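Aldo-keto reductase AKR2E4 (Bombyx mori, PDB 3WCZ) reduces 3-dehydroecdysone and some other carbonyl compounds with NADPH, not NADH, as cosubstrate, and may take part in the regulation of molting. Local coordinates at residues L233-Y237 and T278-V282; A2-P6 and I270-D274. All blocks are in the same frame, centred on the assembly; numbering follows the deposited sequence.

Contact 1: residues L233-Y237 and T278-V282; sequences LANKY and TFEEV
T278 meets Y237 and K236 only through its methyl, CG2, which lies 3.9 Å from the phenol oxygen OH of Y237; its polar groups serve its own helix. Standing at the N-cap of helix 279-286, it forms a capping box with E281: the backbone N of E281 donates to T278 OG1, and T278 N gives a nearly straight bond (171°) to OE1 of E281, 2.9 Å long, arriving from above the carboxylate plane.

Besides closing the capping box, the E281 carboxylate reaches across to helix 228-237. With CG anti to its own carbonyl carbon (chi1 -69°) and the chain extended beyond, it is carried in among three side chains of that helix. Y237 OH donates to E281 OE1 at 2.6 Å, on the syn lone pair, with OE1 in the plane of the phenol ring at its edge and the ring nearly perpendicular (88°) to the carboxylate. K236 reaches out from the same helix beside Y237, its chain extended toward E281; K236 NZ makes a salt bridge of 2.7 Å with E281 OE2 and a further hydrogen bond to Y237 OH. CG of K236 also lies over the centre of one face of the phenol. L233, sliding past antiparallel to E281, places CD2 3.4 Å from the carboxylate carbon CD. Were E281 replaced by an alanine, the K236 ammonium would probably lose its countercharge here, Y237 OH this acceptor and T278 N its capping partner.

L233 and Y237 also touch I244 of helix 241-251. Two donors on OE1 and an ammonium on OE2 fix the rotation of the carboxylate and would be expected to favour its ionised form, linking the start of helix 279-286 to helix 228-237 by a salt bridge and a hydrogen bond.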
loop_
_atom_site.group_PDB
_atom_site.type_symbol
_atom_site.label_atom_id
_atom_site.label_comp_id
_atom_site.label_asym_id
_atom_site.label_seq_id
_atom_site.Cartn_x
_atom_site.Cartn_y
_atom_site.Cartn_z
ATOM N N LEU A 233 -23.999 3.313 8.552
ATOM C CA LEU A 233 -23.516 2.194 7.770
ATOM C C LEU A 233 -23.006 1.076 8.666
ATOM O O LEU A 233 -23.321 -0.109 8.438
ATOM C CB LEU A 233 -22.422 2.643 6.794
ATOM C CG LEU A 233 -22.922 3.500 5.620
ATOM C CD1 LEU A 233 -21.760 4.066 4.833
ATOM C CD2 LEU A 233 -23.779 2.696 4.664
ATOM N N ALA A 234 -22.218 1.447 9.675
ATOM C CA ALA A 234 -21.737 0.467 10.627
ATOM C C ALA A 234 -22.913 -0.290 11.266
ATOM O O ALA A 234 -22.893 -1.525 11.399
ATOM C CB ALA A 234 -20.927 1.153 11.670
ATOM N N ASN A 235 -23.928 0.457 11.686
ATOM C CA ASN A 235 -25.101 -0.164 12.276
ATOM C C ASN A 235 -25.855 -1.033 11.307
ATOM O O ASN A 235 -26.309 -2.123 11.654
ATOM C CB ASN A 235 -26.010 0.913 12.847
ATOM C CG ASN A 235 -26.128 0.820 14.320
ATOM O OD1 ASN A 235 -26.513 -0.225 14.863
ATOM N ND2 ASN A 235 -25.796 1.914 14.998
ATOM N N LYS A 236 -26.007 -0.570 10.075
ATOM C CA LYS A 236 -26.738 -1.334 9.072
ATOM C C LYS A 236 -26.157 -2.736 8.858
ATOM O O LYS A 236 -26.898 -3.728 8.718
ATOM C CB LYS A 236 -26.799 -0.578 7.735
ATOM C CG LYS A 236 -27.341 -1.390 6.598
ATOM C CD LYS A 236 -27.511 -0.578 5.347
ATOM C CE LYS A 236 -27.992 -1.439 4.207
ATOM N NZ LYS A 236 -28.035 -0.730 2.895
ATOM N N TYR A 237 -24.821 -2.810 8.782
ATOM C CA TYR A 237 -24.149 -4.044 8.429
ATOM C C TYR A 237 -23.582 -4.802 9.623
ATOM O O TYR A 237 -22.999 -5.872 9.463
ATOM C CB TYR A 237 -23.046 -3.750 7.408
ATOM C CG TYR A 237 -23.607 -3.270 6.102
ATOM C CD1 TYR A 237 -24.342 -4.123 5.284
ATOM C CD2 TYR A 237 -23.420 -1.969 5.679
ATOM C CE1 TYR A 237 -24.869 -3.681 4.065
ATOM C CE2 TYR A 237 -23.947 -1.519 4.462
ATOM C CZ TYR A 237 -24.655 -2.393 3.663
ATOM O OH TYR A 237 -25.196 -1.938 2.500
ATOM N N THR A 278 -23.724 -0.656 -0.987
ATOM C CA THR A 278 -24.495 -0.447 -2.200
ATOM C C THR A 278 -23.867 0.669 -3.023
ATOM O O THR A 278 -23.026 1.445 -2.527
ATOM C CB THR A 278 -25.907 -0.025 -1.899
ATOM O OG1 THR A 278 -25.871 1.241 -1.251
ATOM C CG2 THR A 278 -26.611 -1.018 -1.019
ATOM N N PHE A 279 -24.286 0.802 -4.279
ATOM C CA PHE A 279 -23.744 1.874 -5.095
ATOM C C PHE A 279 -24.062 3.252 -4.497
ATOM O O PHE A 279 -23.237 4.158 -4.550
ATOM C CB PHE A 279 -24.200 1.739 -6.571
ATOM C CG PHE A 279 -25.646 2.044 -6.814
ATOM C CD1 PHE A 279 -26.047 3.340 -7.137
ATOM C CD2 PHE A 279 -26.610 1.030 -6.801
ATOM C CE1 PHE A 279 -27.384 3.625 -7.393
ATOM C CE2 PHE A 279 -27.944 1.315 -7.048
ATOM C CZ PHE A 279 -28.333 2.605 -7.343
ATOM N N GLU A 280 -25.234 3.406 -3.887
ATOM C CA GLU A 280 -25.583 4.688 -3.299
ATOM C C GLU A 280 -24.695 4.999 -2.075
ATOM O O GLU A 280 -24.348 6.149 -1.816
ATOM C CB GLU A 280 -27.049 4.727 -2.914
ATOM C CG GLU A 280 -28.003 4.919 -4.094
ATOM C CD GLU A 280 -27.847 6.291 -4.758
ATOM O OE1 GLU A 280 -27.537 7.276 -4.039
ATOM O OE2 GLU A 280 -28.038 6.381 -5.994
ATOM N N GLU A 281 -24.297 3.963 -1.347
ATOM C CA GLU A 281 -23.448 4.129 -0.164
ATOM C C GLU A 281 -22.028 4.482 -0.569
ATOM O O GLU A 281 -21.414 5.361 0.027
ATOM C CB GLU A 281 -23.496 2.882 0.712
ATOM C CG GLU A 281 -24.869 2.715 1.359
ATOM C CD GLU A 281 -25.129 1.331 1.883
ATOM O OE1 GLU A 281 -24.384 0.375 1.631
ATOM O OE2 GLU A 281 -26.149 1.215 2.607
ATOM N N VAL A 282 -21.517 3.827 -1.601
ATOM C CA VAL A 282 -20.212 4.195 -2.139
ATOM C C VAL A 282 -20.254 5.640 -2.619
ATOM O O VAL A 282 -19.330 6.413 -2.368
ATOM C CB VAL A 282 -19.793 3.235 -3.261
ATOM C CG1 VAL A 282 -18.516 3.715 -3.971
ATOM C CG2 VAL A 282 -19.548 1.865 -2.697
#

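Contact 2: residues A2-P6 and I270-D274; sequences AVQAP and IDLFD
V3 and D271 are the pair whose CA atoms come nearest, 6.3 Å apart, where two irregular segments pass with end-to-end directions 66° apart and D271 at the centre of an inverse gamma turn. Side chains do the joining. V3 turns its two methyls to different partners: anti to the backbone N (chi1 175°), V3 CG1 lies 3.4 Å from I270 O, the backbone carbonyl oxygen, and near the edge of the F273 ring, whereas V3 CG2 faces the carboxylate oxygen OD1 of D271 at a looser distance. I270 brings CG2 to within 4.1 Å of V3 CB and extends CD1 to A5 CB.

P6 packs on F273. Its CD sits over the centre of one face of the F273 ring, 3.5 Å from the ring centroid and only 8° off the normal, a CH-pi interaction; CB of L272 lies against the opposite face, offset toward the rim. A5 CB approaches the same ring obliquely, 4.0 Å from F273 CE2.

Beyond the pair, I18 touches both P6 and F273, while K239 NZ meets the backbone O of D271 and forms a salt bridge with D274. The N-terminal segment is thus held to the turn after helix 263-270, which carries NADP-binding residues, by dispersion and CH-pi contact, with the ring clasped between proline and leucine.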
loop_
_atom_site.group_PDB
_atom_site.type_symbol
_atom_site.label_atom_id
_atom_site.label_comp_id
_atom_site.label_asym_id
_atom_site.label_seq_id
_atom_site.Cartn_x
_atom_site.Cartn_y
_atom_site.Cartn_z
ATOM N N ALA A 2 -7.949 -17.189 10.251
ATOM C CA ALA A 2 -9.314 -16.757 10.565
ATOM C C ALA A 2 -10.116 -16.372 9.311
ATOM O O ALA A 2 -11.046 -17.078 8.933
ATOM C CB ALA A 2 -9.284 -15.609 11.545
ATOM N N VAL A 3 -9.764 -15.252 8.673
ATOM C CA VAL A 3 -10.393 -14.861 7.410
ATOM C C VAL A 3 -9.313 -14.734 6.337
ATOM O O VAL A 3 -8.389 -13.935 6.509
ATOM C CB VAL A 3 -11.124 -13.500 7.561
ATOM C CG1 VAL A 3 -11.686 -13.010 6.206
ATOM C CG2 VAL A 3 -12.227 -13.590 8.640
ATOM N N GLN A 4 -9.373 -15.507 5.247
ATOM C CA GLN A 4 -8.434 -15.233 4.148
ATOM C C GLN A 4 -9.100 -14.353 3.101
ATOM O O GLN A 4 -10.195 -14.645 2.578
ATOM C CB GLN A 4 -7.808 -16.488 3.534
ATOM C CG GLN A 4 -6.703 -17.118 4.392
ATOM C CD GLN A 4 -5.882 -18.144 3.626
ATOM O OE1 GLN A 4 -5.461 -17.899 2.493
ATOM N NE2 GLN A 4 -5.649 -19.293 4.243
ATOM N N ALA A 5 -8.465 -13.225 2.840
ATOM C CA ALA A 5 -8.946 -12.323 1.829
ATOM C C ALA A 5 -8.879 -13.024 0.490
ATOM O O ALA A 5 -7.952 -13.812 0.218
ATOM C CB ALA A 5 -8.117 -11.081 1.789
ATOM N N PRO A 6 -9.836 -12.729 -0.393
ATOM C CA PRO A 6 -9.728 -13.165 -1.784
ATOM C C PRO A 6 -8.603 -12.453 -2.493
ATOM O O PRO A 6 -8.027 -11.495 -1.958
ATOM C CB PRO A 6 -11.053 -12.719 -2.403
ATOM C CG PRO A 6 -11.800 -12.041 -1.393
ATOM C CD PRO A 6 -11.022 -11.886 -0.159
ATOM N N ILE A 270 -9.542 -7.348 8.287
ATOM C CA ILE A 270 -9.638 -8.275 7.152
ATOM C C ILE A 270 -11.031 -8.920 7.072
ATOM O O ILE A 270 -11.324 -9.618 6.111
ATOM C CB ILE A 270 -8.486 -9.323 7.209
ATOM C CG1 ILE A 270 -8.329 -10.045 5.874
ATOM C CG2 ILE A 270 -8.694 -10.282 8.356
ATOM C CD1 ILE A 270 -6.968 -10.682 5.735
ATOM N N ASP A 271 -11.897 -8.630 8.049
ATOM C CA ASP A 271 -13.229 -9.249 8.085
ATOM C C ASP A 271 -14.225 -8.426 7.251
ATOM O O ASP A 271 -15.146 -7.820 7.794
ATOM C CB ASP A 271 -13.688 -9.420 9.540
ATOM C CG ASP A 271 -14.918 -10.296 9.684
ATOM O OD1 ASP A 271 -15.346 -10.931 8.699
ATOM O OD2 ASP A 271 -15.451 -10.334 10.818
ATOM N N LEU A 272 -14.033 -8.432 5.938
ATOM C CA LEU A 272 -14.723 -7.526 5.020
ATOM C C LEU A 272 -15.538 -8.232 3.962
ATOM O O LEU A 272 -16.022 -7.582 3.048
ATOM C CB LEU A 272 -13.661 -6.635 4.309
ATOM C CG LEU A 272 -12.617 -5.937 5.168
ATOM C CD1 LEU A 272 -11.648 -5.194 4.258
ATOM C CD2 LEU A 272 -13.233 -4.983 6.153
ATOM N N PHE A 273 -15.672 -9.557 4.067
ATOM C CA PHE A 273 -16.159 -10.351 2.936
ATOM C C PHE A 273 -17.479 -11.053 3.194
ATOM O O PHE A 273 -17.880 -11.915 2.417
ATOM C CB PHE A 273 -15.032 -11.272 2.443
ATOM C CG PHE A 273 -13.807 -10.485 2.119
ATOM C CD1 PHE A 273 -13.774 -9.705 0.974
ATOM C CD2 PHE A 273 -12.744 -10.402 3.013
ATOM C CE1 PHE A 273 -12.711 -8.899 0.716
ATOM C CE2 PHE A 273 -11.655 -9.579 2.740
ATOM C CZ PHE A 273 -11.652 -8.840 1.592
ATOM N N ASP A 274 -18.176 -10.600 4.226
ATOM C CA ASP A 274 -19.511 -11.086 4.518
ATOM C C ASP A 274 -20.560 -9.973 4.351
ATOM O O ASP A 274 -21.716 -10.138 4.756
ATOM C CB ASP A 274 -19.541 -11.714 5.925
ATOM C CG ASP A 274 -19.234 -10.734 7.032
ATOM O OD1 ASP A 274 -18.691 -9.647 6.754
ATOM O OD2 ASP A 274 -19.497 -11.064 8.228
#

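Overall arrangement
Both contacts lie toward the surface on the same side of the chain's centre, 18 Å apart between their centres, and among the residues that touch, each has a single buried one. They draw on neighbouring parts of the C-terminal region: 270-274 follows helix 263-270, and 278-282 opens helix 279-286. Contact 1 joins two helices with two others between them in sequence and is governed by charge and hydrogen bonding, whereas contact 2 brings together the N-terminal segment and a loop 264 residues further on and relies on apolar and CH-pi packing. In this TIM-barrel enzyme, contact 2 lies nearer the cofactor, while contact 1 is away from the annotated sites.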